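Prolyl endopeptidase (Myxococcus xanthus, PDB 2BKL) probably cleaves oligopeptides on the carboxyl side of proline, and less readily of alanine, as a serine peptidase of family S9A. Local coordinates at residues A61-L66 with S663-Y668; V286-D289 with Q295-F298. All coordinates share one frame; numbering follows the deposited sequence.

In the fold
Contacts 1 and 2 sample the two domains of a prolyl oligopeptidase. In contact 1, helix 56-67 from near the N-terminus meets helix 657-674 near the C-terminus, on the alpha/beta-hydrolase side; contact 2 is a beta hairpin within one propeller blade. Their centres are 43 Å apart, at 22 and 23 Å from the centre of the chain and on opposite sides of it, and their nearest atoms are about 31 Å apart, so they do not touch. Along the sequence, 286-298 is nested in the loop closed by 61-66 and 663-668. The bound Z-Ala-Pro ligand contacts Ser533 and His651 of the hydrolase domain and also Trp249 of the propeller; neither contact contributes a residue to that pocket.

Contact 1 (A61-L66 with S663-Y668); sequences ARFKEL and SSVDLY
Phe63 and Ser664 mark the nearest backbone approach, with their CA atoms 7.7 Å apart, where the segments of helix 56-67 and helix 657-674 run at 135° to each other with axes 10.2 Å apart. At that spacing the contact depends on a side chain long enough to bridge it, and Phe63 is the one residue of 61-66 that does so. Its CG stands anti to the carbonyl carbon and beside the backbone N (chi1 -71°), which sends the ring across to the other helix. The CB of Ser664 lies over one face of this ring, 3.8 Å from the Phe63 ring centroid and 21° off the ring normal, which meets the geometry of a CH-pi contact. It is displaced toward the rim, nearest Phe63 CE2 at 3.6 Å. The hydroxyl of Ser664 instead makes a weak hydrogen bond to Ala660 O, one turn back in its own helix. Val665 comes from another direction: its CG2 is in the ring plane at the edge, 3.9 Å from Phe63 CD2. At the far end of the ring, Phe63 CZ meets Tyr668 CD2 at 3.8 Å, the two side chains crossing at about a right angle. No hydrogen bond or salt bridge spans the segments, so the interface is one of van der Waals and CH-pi contacts. Pro470 and Phe67 also adjoin Phe63. Such pairing of an N-terminal helix with the C-terminal helix is characteristic of prolyl oligopeptidases, whose alpha/beta-hydrolase domain is assembled from both ends of the chain, with the propeller inserted between.

Contact 2 (V286-D289 with Q295-F298); sequences VLTD and QRVF
Gln295 touches segment 286-289 with every side-chain atom from CB to the amide. Its CB lies 3.5 Å from Thr288 O and 3.9 Å from Leu287 CD1. With CG anti to the carbonyl carbon (chi1 -62°), the chain continues past Asp289, Gln295 CG standing 3.9 Å from Asp289 CB. CD passes near Leu287 CD1, and the amide then divides its work. Gln295 OE1 accepts from a water at 2.7 Å that also donates to Leu287 O at 2.9 Å, whereas Gln295 NE2, 3.9 Å from Leu287 CG, is hydrogen-bonded to Leu322 O. Cut back to an alanine, this position would probably leave the water and Leu322 O without their amide partners and remove the amide that packs against one side of Leu287. Together the segments form the end of an antiparallel beta hairpin, the two middle strands of a four-stranded blade of the seven-bladed propeller. Val286 with Phe298 and Thr288 with Arg296 are hydrogen-bonded pairs, each with two backbone bonds; between them Leu287 and Val297 form a non-hydrogen-bonded pair whose side chains touch strand 321-328 of the next blade. On the reverse face, Thr288 CG2 abuts the edge of the Phe298 ring, in its plane, 3.7 Å from Phe298 CE2. One face of the Arg296 guanidinium is met by the edge of that ring: Phe298 CZ stands over the centre of the group, 3.5 Å from the guanidinium plane, and Arg296 NH2 lies near the ring plane. NH1 forms a salt bridge with Glu312 and NH2 a hydrogen bond to Glu290 O.

Contact 1 (A61-L66 with S663-Y668)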
ATOM      1  N   ALA A  61      23.834  -3.375  13.807  1.00 10.70           N
ATOM      2  CA  ALA A  61      24.947  -3.586  12.880  1.00 10.90           C
ATOM      3  C   ALA A  61      24.450  -4.412  11.702  1.00  9.05           C
ATOM      4  O   ALA A  61      24.838  -4.181  10.563  1.00 10.21           O
ATOM      5  CB  ALA A  61      26.133  -4.281  13.556  1.00 11.59           C
ATOM      6  N   ARG A  62      23.583  -5.385  11.978  1.00 10.03           N
ATOM      7  CA  ARG A  62      23.130  -6.289  10.937  1.00  9.89           C
ATOM      8  C   ARG A  62      22.170  -5.565   9.980  1.00 10.46           C
ATOM      9  O   ARG A  62      22.262  -5.721   8.753  1.00 10.52           O
ATOM     10  CB  ARG A  62      22.458  -7.522  11.558  1.00 11.98           C
ATOM     11  CG  ARG A  62      21.999  -8.583  10.553  1.00 12.11           C
ATOM     12  CD  ARG A  62      23.086  -9.071   9.581  1.00 13.23           C
ATOM     13  NE  ARG A  62      22.596 -10.163   8.742  1.00 12.93           N
ATOM     14  CZ  ARG A  62      23.072 -10.453   7.532  1.00 14.12           C
ATOM     15  NH1 ARG A  62      24.067  -9.752   7.005  1.00 14.35           N
ATOM     16  NH2 ARG A  62      22.544 -11.462   6.848  1.00 14.85           N
ATOM     17  N   PHE A  63      21.264  -4.769  10.539  1.00 10.39           N
ATOM     18  CA  PHE A  63      20.332  -3.998   9.711  1.00  9.75           C
ATOM     19  C   PHE A  63      21.079  -2.941   8.891  1.00 10.46           C
ATOM     20  O   PHE A  63      20.683  -2.629   7.777  1.00 12.15           O
ATOM     21  CB  PHE A  63      19.216  -3.367  10.543  1.00  9.18           C
ATOM     22  CG  PHE A  63      18.207  -4.351  11.084  1.00  9.41           C
ATOM     23  CD1 PHE A  63      17.703  -5.363  10.293  1.00 11.60           C
ATOM     24  CD2 PHE A  63      17.764  -4.250  12.383  1.00 10.55           C
ATOM     25  CE1 PHE A  63      16.743  -6.253  10.786  1.00 11.95           C
ATOM     26  CE2 PHE A  63      16.809  -5.153  12.887  1.00 12.57           C
ATOM     27  CZ  PHE A  63      16.321  -6.150  12.082  1.00 11.37           C
ATOM     28  N   LYS A  64      22.188  -2.412   9.404  1.00 10.41           N
ATOM     29  CA  LYS A  64      22.991  -1.489   8.605  1.00 12.40           C
ATOM     30  C   LYS A  64      23.600  -2.196   7.380  1.00 11.82           C
ATOM     31  O   LYS A  64      23.604  -1.658   6.277  1.00 14.24           O
ATOM     32  CB  LYS A  64      24.064  -0.825   9.477  1.00 14.65           C
ATOM     33  CG  LYS A  64      24.662   0.399   8.836  1.00 19.99           C
ATOM     34  CD  LYS A  64      25.639   1.093   9.773  1.00 22.53           C
ATOM     35  CE  LYS A  64      26.473   2.130   9.020  1.00 24.57           C
ATOM     36  NZ  LYS A  64      27.513   1.468   8.190  1.00 28.25           N
ATOM     37  N   GLU A  65      24.064  -3.427   7.564  1.00 11.05           N
ATOM     38  CA  GLU A  65      24.614  -4.238   6.494  1.00 12.78           C
ATOM     39  C   GLU A  65      23.541  -4.585   5.448  1.00 12.95           C
ATOM     40  O   GLU A  65      23.827  -4.693   4.250  1.00 14.45           O
ATOM     41  CB  GLU A  65      25.240  -5.494   7.120  1.00 16.68           C
ATOM     42  CG  GLU A  65      25.791  -6.558   6.207  1.00 22.04           C
ATOM     43  CD  GLU A  65      26.567  -7.640   6.970  1.00 22.41           C
ATOM     44  OE1 GLU A  65      26.238  -7.919   8.168  1.00 24.48           O
ATOM     45  OE2 GLU A  65      27.506  -8.225   6.368  1.00 27.78           O
ATOM     46  N   LEU A  66      22.297  -4.725   5.894  1.00 10.94           N
ATOM     47  CA  LEU A  66      21.217  -5.199   5.029  1.00 11.10           C
ATOM     48  C   LEU A  66      20.425  -4.093   4.360  1.00 10.51           C
ATOM     49  O   LEU A  66      19.993  -4.247   3.217  1.00 12.94           O
ATOM     50  CB  LEU A  66      20.234  -6.054   5.837  1.00 10.45           C
ATOM     51  CG  LEU A  66      20.753  -7.407   6.304  1.00 10.31           C
ATOM     52  CD1 LEU A  66      19.790  -8.020   7.279  1.00  9.21           C
ATOM     53  CD2 LEU A  66      21.021  -8.316   5.104  1.00 11.51           C
ATOM     54  N   SER A 663      13.900   1.729  13.588  1.00  9.89           N
ATOM     55  CA  SER A 663      12.566   1.203  13.827  1.00 10.33           C
ATOM     56  C   SER A 663      12.627  -0.318  13.912  1.00 10.04           C
ATOM     57  O   SER A 663      11.964  -0.909  14.766  1.00  9.47           O
ATOM     58  CB  SER A 663      11.604   1.643  12.724  1.00 13.82           C
ATOM     59  OG  SER A 663      11.402   3.036  12.831  1.00 23.51           O
ATOM     60  N   SER A 664      13.431  -0.950  13.056  1.00  9.02           N
ATOM     61  CA  SER A 664      13.558  -2.392  13.063  1.00  8.38           C
ATOM     62  C   SER A 664      14.266  -2.863  14.319  1.00  9.03           C
ATOM     63  O   SER A 664      13.890  -3.887  14.851  1.00  9.38           O
ATOM     64  CB  SER A 664      14.285  -2.895  11.803  1.00  8.88           C
ATOM     65  OG  SER A 664      13.447  -2.709  10.666  1.00 11.80           O
ATOM     66  N   VAL A 665      15.300  -2.147  14.772  1.00  7.29           N
ATOM     67  CA  VAL A 665      15.967  -2.490  16.013  1.00  8.65           C
ATOM     68  C   VAL A 665      14.927  -2.482  17.154  1.00  8.49           C
ATOM     69  O   VAL A 665      14.886  -3.377  17.991  1.00  8.47           O
ATOM     70  CB  VAL A 665      17.164  -1.539  16.334  1.00  9.20           C
ATOM     71  CG1 VAL A 665      17.715  -1.820  17.723  1.00  9.47           C
ATOM     72  CG2 VAL A 665      18.275  -1.666  15.267  1.00  9.22           C
ATOM     73  N   ASP A 666      14.110  -1.442  17.189  1.00  8.22           N
ATOM     74  CA  ASP A 666      13.084  -1.312  18.207  1.00  8.70           C
ATOM     75  C   ASP A 666      12.073  -2.448  18.141  1.00  8.75           C
ATOM     76  O   ASP A 666      11.777  -3.041  19.159  1.00 10.19           O
ATOM     77  CB  ASP A 666      12.418   0.059  18.118  1.00  9.04           C
ATOM     78  CG  ASP A 666      13.283   1.175  18.682  1.00 11.63           C
ATOM     79  OD1 ASP A 666      14.321   0.924  19.343  1.00 15.24           O
ATOM     80  OD2 ASP A 666      12.980   2.371  18.528  1.00 12.76           O
ATOM     81  N   LEU A 667      11.551  -2.745  16.962  1.00  6.96           N
ATOM     82  CA  LEU A 667      10.568  -3.795  16.769  1.00  7.48           C
ATOM     83  C   LEU A 667      11.097  -5.123  17.214  1.00  8.52           C
ATOM     84  O   LEU A 667      10.472  -5.794  18.030  1.00  8.56           O
ATOM     85  CB  LEU A 667      10.165  -3.858  15.286  1.00 11.18           C
ATOM     86  CG  LEU A 667       8.928  -4.694  14.925  1.00 12.36           C
ATOM     87  CD1 LEU A 667       8.384  -4.250  13.535  1.00 15.48           C
ATOM     88  CD2 LEU A 667       9.186  -6.161  14.937  1.00 15.46           C
ATOM     89  N   TYR A 668      12.265  -5.516  16.713  1.00 10.20           N
ATOM     90  CA  TYR A 668      12.749  -6.870  16.960  1.00 11.08           C
ATOM     91  C   TYR A 668      13.301  -7.010  18.375  1.00 12.03           C
ATOM     92  O   TYR A 668      13.146  -8.077  18.982  1.00 11.47           O
ATOM     93  CB  TYR A 668      13.695  -7.388  15.835  1.00 10.69           C
ATOM     94  CG  TYR A 668      12.884  -7.729  14.583  1.00 11.51           C
ATOM     95  CD1 TYR A 668      12.171  -8.911  14.518  1.00 12.83           C
ATOM     96  CD2 TYR A 668      12.828  -6.871  13.484  1.00 13.63           C
ATOM     97  CE1 TYR A 668      11.391  -9.234  13.401  1.00 14.44           C
ATOM     98  CE2 TYR A 668      12.061  -7.196  12.339  1.00 13.43           C
ATOM     99  CZ  TYR A 668      11.344  -8.391  12.320  1.00 14.66           C
ATOM    100  OH  TYR A 668      10.544  -8.752  11.238  1.00 15.64           O
TER

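Contact 2 (V286-D289 with Q295-F298)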
ATOM      1  N   VAL A 286     -10.640  -3.366 -22.041  1.00  6.89           N
ATOM      2  CA  VAL A 286     -11.336  -3.144 -20.783  1.00  7.68           C
ATOM      3  C   VAL A 286     -11.168  -4.370 -19.904  1.00  6.67           C
ATOM      4  O   VAL A 286     -11.661  -5.447 -20.244  1.00  7.36           O
ATOM      5  CB  VAL A 286     -12.843  -2.876 -21.002  1.00  8.08           C
ATOM      6  CG1 VAL A 286     -13.563  -2.681 -19.683  1.00  9.88           C
ATOM      7  CG2 VAL A 286     -13.057  -1.683 -21.892  1.00  8.70           C
ATOM      8  N   LEU A 287     -10.496  -4.188 -18.779  1.00  6.66           N
ATOM      9  CA  LEU A 287     -10.330  -5.223 -17.773  1.00  5.58           C
ATOM     10  C   LEU A 287     -11.419  -5.054 -16.745  1.00  6.13           C
ATOM     11  O   LEU A 287     -11.557  -3.970 -16.162  1.00  6.40           O
ATOM     12  CB  LEU A 287      -8.954  -5.090 -17.097  1.00  5.81           C
ATOM     13  CG  LEU A 287      -8.697  -5.970 -15.878  1.00  5.15           C
ATOM     14  CD1 LEU A 287      -8.678  -7.463 -16.212  1.00  7.24           C
ATOM     15  CD2 LEU A 287      -7.387  -5.524 -15.206  1.00  8.47           C
ATOM     16  N   THR A 288     -12.205  -6.093 -16.496  1.00  5.24           N
ATOM     17  CA  THR A 288     -13.365  -5.966 -15.618  1.00  6.35           C
ATOM     18  C   THR A 288     -13.741  -7.237 -14.897  1.00  6.31           C
ATOM     19  O   THR A 288     -13.461  -8.353 -15.373  1.00  6.83           O
ATOM     20  CB  THR A 288     -14.562  -5.437 -16.456  1.00  7.56           C
ATOM     21  OG1 THR A 288     -15.704  -5.249 -15.622  1.00  9.02           O
ATOM     22  CG2 THR A 288     -14.995  -6.440 -17.492  1.00  7.71           C
ATOM     23  N   ASP A 289     -14.381  -7.067 -13.738  1.00  7.88           N
ATOM     24  CA  ASP A 289     -14.995  -8.172 -13.018  1.00  7.92           C
ATOM     25  C   ASP A 289     -16.506  -8.305 -13.284  1.00  8.38           C
ATOM     26  O   ASP A 289     -17.178  -9.129 -12.674  1.00  9.12           O
ATOM     27  CB  ASP A 289     -14.663  -8.160 -11.504  1.00  7.89           C
ATOM     28  CG  ASP A 289     -15.086  -6.931 -10.817  1.00 11.76           C
ATOM     29  OD1 ASP A 289     -15.913  -6.183 -11.386  1.00 13.37           O
ATOM     30  OD2 ASP A 289     -14.660  -6.650  -9.657  1.00 14.14           O
ATOM     31  N   GLN A 295     -12.068 -11.793 -13.152  1.00  6.80           N
ATOM     32  CA  GLN A 295     -11.815 -10.802 -14.204  1.00  6.84           C
ATOM     33  C   GLN A 295     -11.597 -11.387 -15.583  1.00  7.10           C
ATOM     34  O   GLN A 295     -11.222 -12.550 -15.767  1.00  7.86           O
ATOM     35  CB  GLN A 295     -10.688  -9.817 -13.830  1.00  7.91           C
ATOM     36  CG  GLN A 295     -11.047  -8.996 -12.600  1.00  9.01           C
ATOM     37  CD  GLN A 295     -10.437  -7.610 -12.543  1.00  8.56           C
ATOM     38  OE1 GLN A 295     -11.160  -6.612 -12.637  1.00 13.60           O
ATOM     39  NE2 GLN A 295      -9.123  -7.526 -12.369  1.00  8.60           N
ATOM     40  N   ARG A 296     -11.871 -10.535 -16.553  1.00  6.87           N
ATOM     41  CA  ARG A 296     -11.780 -10.866 -17.967  1.00  7.09           C
ATOM     42  C   ARG A 296     -11.506  -9.593 -18.747  1.00  6.78           C
ATOM     43  O   ARG A 296     -11.535  -8.493 -18.173  1.00  6.83           O
ATOM     44  CB  ARG A 296     -13.082 -11.538 -18.436  1.00  7.74           C
ATOM     45  CG  ARG A 296     -14.347 -10.729 -18.241  1.00  8.73           C
ATOM     46  CD  ARG A 296     -15.556 -11.486 -18.766  1.00  8.82           C
ATOM     47  NE  ARG A 296     -16.832 -10.931 -18.379  1.00  9.59           N
ATOM     48  CZ  ARG A 296     -17.987 -11.314 -18.920  1.00 11.56           C
ATOM     49  NH1 ARG A 296     -18.020 -12.262 -19.856  1.00 12.71           N
ATOM     50  NH2 ARG A 296     -19.110 -10.765 -18.517  1.00 11.72           N
ATOM     51  N   VAL A 297     -11.200  -9.738 -20.025  1.00  6.31           N
ATOM     52  CA  VAL A 297     -10.892  -8.610 -20.904  1.00  6.45           C
ATOM     53  C   VAL A 297     -11.806  -8.539 -22.115  1.00  7.45           C
ATOM     54  O   VAL A 297     -11.975  -9.519 -22.819  1.00  7.91           O
ATOM     55  CB  VAL A 297      -9.422  -8.597 -21.393  1.00  6.59           C
ATOM     56  CG1 VAL A 297      -9.117  -7.297 -22.129  1.00  6.97           C
ATOM     57  CG2 VAL A 297      -8.455  -8.783 -20.209  1.00  7.89           C
ATOM     58  N   PHE A 298     -12.339  -7.350 -22.363  1.00  7.16           N
ATOM     59  CA  PHE A 298     -13.141  -7.011 -23.541  1.00  7.79           C
ATOM     60  C   PHE A 298     -12.365  -6.054 -24.458  1.00  8.51           C
ATOM     61  O   PHE A 298     -11.540  -5.246 -24.010  1.00  8.39           O
ATOM     62  CB  PHE A 298     -14.439  -6.296 -23.128  1.00  7.39           C
ATOM     63  CG  PHE A 298     -15.445  -7.167 -22.454  1.00  8.35           C
ATOM     64  CD1 PHE A 298     -16.357  -7.891 -23.205  1.00  9.53           C
ATOM     65  CD2 PHE A 298     -15.511  -7.252 -21.071  1.00  9.41           C
ATOM     66  CE1 PHE A 298     -17.296  -8.670 -22.608  1.00  8.94           C
ATOM     67  CE2 PHE A 298     -16.434  -8.069 -20.470  1.00  9.97           C
ATOM     68  CZ  PHE A 298     -17.350  -8.775 -21.243  1.00  9.99           C
TER
HETATM   69  O   HOH W   1     -10.926  -3.972 -13.356  1.00 14.84           O